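Local structure of cupin domain protein (Microcystis aeruginosa DIANCHI905, 5ZBF) at residues Q73-A78 with F135-M140. The protein probably acts as a cupin-superfamily isomerase in the biosynthesis of the Choi moiety of aeruginosins, binding iron(II) and 4-hydroxyphenylpyruvic acid. Residues are numbered along the deposited sequence; the frame is centred on the assembly and turned at random. Where two conformers were deposited one is given.
Sequences QDIHVA and FEIVMM
Val77 and Phe135 meet carbon to carbon, with no polar bond joining the two strands: CG2 of Val77 lies 3.9 Å from CZ of Phe135, approaching the ring obliquely. With CG between the backbone N and the carbonyl carbon (chi1 60°), Phe135 holds its ring out toward strand 74-78. Ile75 comes from the opposite direction; in one of its two conformers its CD1 lies 3.6 Å from CE1 of Phe135, again at a slant. Beside the ring, CD1 of Ile137 meets CD1 of Ile75 in that same conformer tip to tip at 4.0 Å; an extended chi2 (177°) carries the Ile137 methyl outward. An alanine in place of Phe135 would strip away the ring and is likely to leave Val77 CG2, and Ile75 CD1 in that conformer, without their aromatic partner. The strands run nearly antiparallel (162°), their axes 10.3 Å apart, so the contact is made by side chains between the two cupin domains of a bicupin. On the other face of strand 74-78, His76 NE2 is hydrogen-bonded to OE1 of Gln49, an iron(II) ligand. Ile50 and Met52 of strand 48-55 and Leu113 of strand 112-119 also pack against this apolar patch.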
ATOM      1  N   GLN A  73       4.123 -10.026  -2.454  1.00 21.01           N
ATOM      2  CA  GLN A  73       3.230 -11.025  -3.065  1.00 20.22           C
ATOM      3  C   GLN A  73       1.819 -11.044  -2.468  1.00 19.99           C
ATOM      4  O   GLN A  73       0.826 -10.941  -3.196  1.00 22.09           O
ATOM      5  CB  GLN A  73       3.822 -12.428  -2.960  1.00 21.76           C
ATOM      6  CG  GLN A  73       5.135 -12.624  -3.706  1.00 25.15           C
ATOM      7  CD  GLN A  73       5.433 -14.088  -3.984  1.00 32.74           C
ATOM      8  OE1 GLN A  73       4.837 -14.701  -4.879  1.00 45.29           O
ATOM      9  NE2 GLN A  73       6.355 -14.653  -3.231  1.00 35.94           N
ATOM     10  N   ASP A  74       1.739 -11.174  -1.144  1.00 19.46           N
ATOM     11  CA  ASP A  74       0.473 -11.410  -0.484  1.00 19.83           C
ATOM     12  C   ASP A  74      -0.077 -10.125   0.141  1.00 21.20           C
ATOM     13  O   ASP A  74       0.675  -9.250   0.575  1.00 22.06           O
ATOM     14  CB  ASP A  74       0.641 -12.514   0.563  1.00 23.07           C
ATOM     15  CG  ASP A  74       1.138 -13.834  -0.043  1.00 25.29           C
ATOM     16  OD1 ASP A  74       0.674 -14.215  -1.135  1.00 25.76           O
ATOM     17  OD2 ASP A  74       2.025 -14.483   0.555  1.00 24.77           O
ATOM     18  N   ILE A  75      -1.401 -10.002   0.105  1.00 22.07           N
ATOM     19  CA  ILE A  75      -2.047  -8.901   0.785  0.50 22.52           C
ATOM     20  C   ILE A  75      -3.027  -9.485   1.811  1.00 21.00           C
ATOM     21  O   ILE A  75      -3.846 -10.354   1.513  1.00 21.68           O
ATOM     22  CB  ILE A  75      -2.623  -7.838  -0.206  0.50 30.15           C
ATOM     23  CG1 ILE A  75      -4.145  -7.811  -0.278  0.50 34.64           C
ATOM     24  CG2 ILE A  75      -2.018  -7.956  -1.605  0.50 29.90           C
ATOM     25  CD1 ILE A  75      -4.716  -6.662   0.508  0.50 36.00           C
ATOM     26  N   HIS A  76      -2.886  -9.035   3.059  1.00 20.05           N
ATOM     27  CA  HIS A  76      -3.815  -9.463   4.112  1.00 21.81           C
ATOM     28  C   HIS A  76      -5.041  -8.567   4.050  1.00 20.28           C
ATOM     29  O   HIS A  76      -4.938  -7.392   3.692  1.00 19.65           O
ATOM     30  CB  HIS A  76      -3.163  -9.472   5.514  1.00 25.17           C
ATOM     31  CG  HIS A  76      -2.996  -8.119   6.135  1.00 26.12           C
ATOM     32  ND1 HIS A  76      -1.813  -7.422   6.080  1.00 29.87           N
ATOM     33  CD2 HIS A  76      -3.857  -7.345   6.840  1.00 28.35           C
ATOM     34  CE1 HIS A  76      -1.948  -6.272   6.717  1.00 28.57           C
ATOM     35  NE2 HIS A  76      -3.182  -6.197   7.184  1.00 33.31           N
ATOM     36  N   VAL A  77      -6.201  -9.131   4.392  1.00 22.98           N
ATOM     37  CA  VAL A  77      -7.467  -8.407   4.327  1.00 22.77           C
ATOM     38  C   VAL A  77      -8.247  -8.679   5.616  1.00 23.51           C
ATOM     39  O   VAL A  77      -8.647  -9.816   5.882  1.00 26.05           O
ATOM     40  CB  VAL A  77      -8.302  -8.844   3.098  1.00 23.95           C
ATOM     41  CG1 VAL A  77      -9.570  -8.006   2.966  1.00 26.45           C
ATOM     42  CG2 VAL A  77      -7.479  -8.755   1.814  1.00 24.61           C
ATOM     43  N   ALA A  78      -8.429  -7.636   6.423  1.00 23.09           N
ATOM     44  CA  ALA A  78      -9.190  -7.735   7.673  1.00 23.99           C
ATOM     45  C   ALA A  78     -10.379  -6.788   7.587  1.00 26.91           C
ATOM     46  O   ALA A  78     -10.222  -5.567   7.711  1.00 28.53           O
ATOM     47  CB  ALA A  78      -8.307  -7.372   8.855  1.00 26.64           C
ATOM     48  N   PHE A 135     -10.799  -2.208  -2.938  1.00 22.90           N
ATOM     49  CA  PHE A 135      -9.472  -1.748  -3.323  1.00 19.93           C
ATOM     50  C   PHE A 135      -8.912  -2.553  -4.496  1.00 23.26           C
ATOM     51  O   PHE A 135      -9.298  -3.689  -4.723  1.00 24.61           O
ATOM     52  CB  PHE A 135      -8.504  -1.897  -2.131  1.00 22.60           C
ATOM     53  CG  PHE A 135      -8.369  -3.312  -1.669  1.00 21.46           C
ATOM     54  CD1 PHE A 135      -7.367  -4.134  -2.168  1.00 23.66           C
ATOM     55  CD2 PHE A 135      -9.302  -3.855  -0.791  1.00 23.48           C
ATOM     56  CE1 PHE A 135      -7.280  -5.459  -1.773  1.00 23.38           C
ATOM     57  CE2 PHE A 135      -9.218  -5.179  -0.396  1.00 24.47           C
ATOM     58  CZ  PHE A 135      -8.199  -5.981  -0.881  1.00 24.67           C
ATOM     59  N   GLU A 136      -7.957  -1.961  -5.200  1.00 23.08           N
ATOM     60  CA  GLU A 136      -7.111  -2.702  -6.122  1.00 21.41           C
ATOM     61  C   GLU A 136      -5.670  -2.318  -5.845  1.00 19.84           C
ATOM     62  O   GLU A 136      -5.369  -1.138  -5.695  1.00 24.54           O
ATOM     63  CB  GLU A 136      -7.467  -2.383  -7.576  1.00 26.06           C
ATOM     64  CG  GLU A 136      -6.610  -3.130  -8.580  1.00 30.16           C
ATOM     65  CD  GLU A 136      -7.054  -2.942 -10.020  1.00 34.68           C
ATOM     66  OE1 GLU A 136      -7.817  -1.996 -10.311  1.00 41.41           O
ATOM     67  OE2 GLU A 136      -6.618  -3.739 -10.873  1.00 38.24           O
ATOM     68  N   ILE A 137      -4.786  -3.308  -5.789  1.00 20.21           N
ATOM     69  CA  ILE A 137      -3.356  -3.049  -5.623  1.00 20.52           C
ATOM     70  C   ILE A 137      -2.636  -3.428  -6.914  1.00 20.67           C
ATOM     71  O   ILE A 137      -2.876  -4.490  -7.474  1.00 21.97           O
ATOM     72  CB  ILE A 137      -2.786  -3.793  -4.398  1.00 22.24           C
ATOM     73  CG1 ILE A 137      -3.435  -3.224  -3.121  1.00 26.71           C
ATOM     74  CG2 ILE A 137      -1.265  -3.656  -4.328  1.00 23.28           C
ATOM     75  CD1 ILE A 137      -3.020  -3.918  -1.848  1.00 30.99           C
ATOM     76  N   VAL A 138      -1.775  -2.530  -7.379  1.00 20.54           N
ATOM     77  CA  VAL A 138      -1.003  -2.722  -8.599  1.00 22.26           C
ATOM     78  C   VAL A 138       0.463  -2.464  -8.286  1.00 21.19           C
ATOM     79  O   VAL A 138       0.794  -1.426  -7.744  1.00 22.71           O
ATOM     80  CB  VAL A 138      -1.461  -1.749  -9.704  1.00 22.28           C
ATOM     81  CG1 VAL A 138      -0.691  -2.010 -10.999  1.00 24.96           C
ATOM     82  CG2 VAL A 138      -2.965  -1.874  -9.915  1.00 24.42           C
ATOM     83  N   MET A 139       1.324  -3.418  -8.620  1.00 19.45           N
ATOM     84  CA  MET A 139       2.777  -3.251  -8.513  1.00 20.04           C
ATOM     85  C   MET A 139       3.339  -3.361  -9.922  1.00 21.42           C
ATOM     86  O   MET A 139       2.990  -4.281 -10.657  1.00 24.71           O
ATOM     87  CB  MET A 139       3.383  -4.348  -7.644  1.00 22.15           C
ATOM     88  CG  MET A 139       4.866  -4.170  -7.358  1.00 24.43           C
ATOM     89  SD  MET A 139       5.532  -5.330  -6.142  1.00 29.55           S
ATOM     90  CE  MET A 139       5.377  -6.893  -6.994  1.00 33.35           C
ATOM     91  N   MET A 140       4.216  -2.438 -10.292  1.00 20.48           N
ATOM     92  CA  MET A 140       4.715  -2.399 -11.661  1.00 22.25           C
ATOM     93  C   MET A 140       6.048  -1.697 -11.765  1.00 24.35           C
ATOM     94  O   MET A 140       6.334  -0.779 -11.001  1.00 24.45           O
ATOM     95  CB  MET A 140       3.710  -1.679 -12.548  1.00 25.51           C
ATOM     96  CG  MET A 140       3.528  -0.213 -12.223  1.00 29.49           C
ATOM     97  SD  MET A 140       2.145   0.483 -13.133  1.00 38.38           S
ATOM     98  CE  MET A 140       2.733   0.357 -14.813  1.00 37.25           C
TER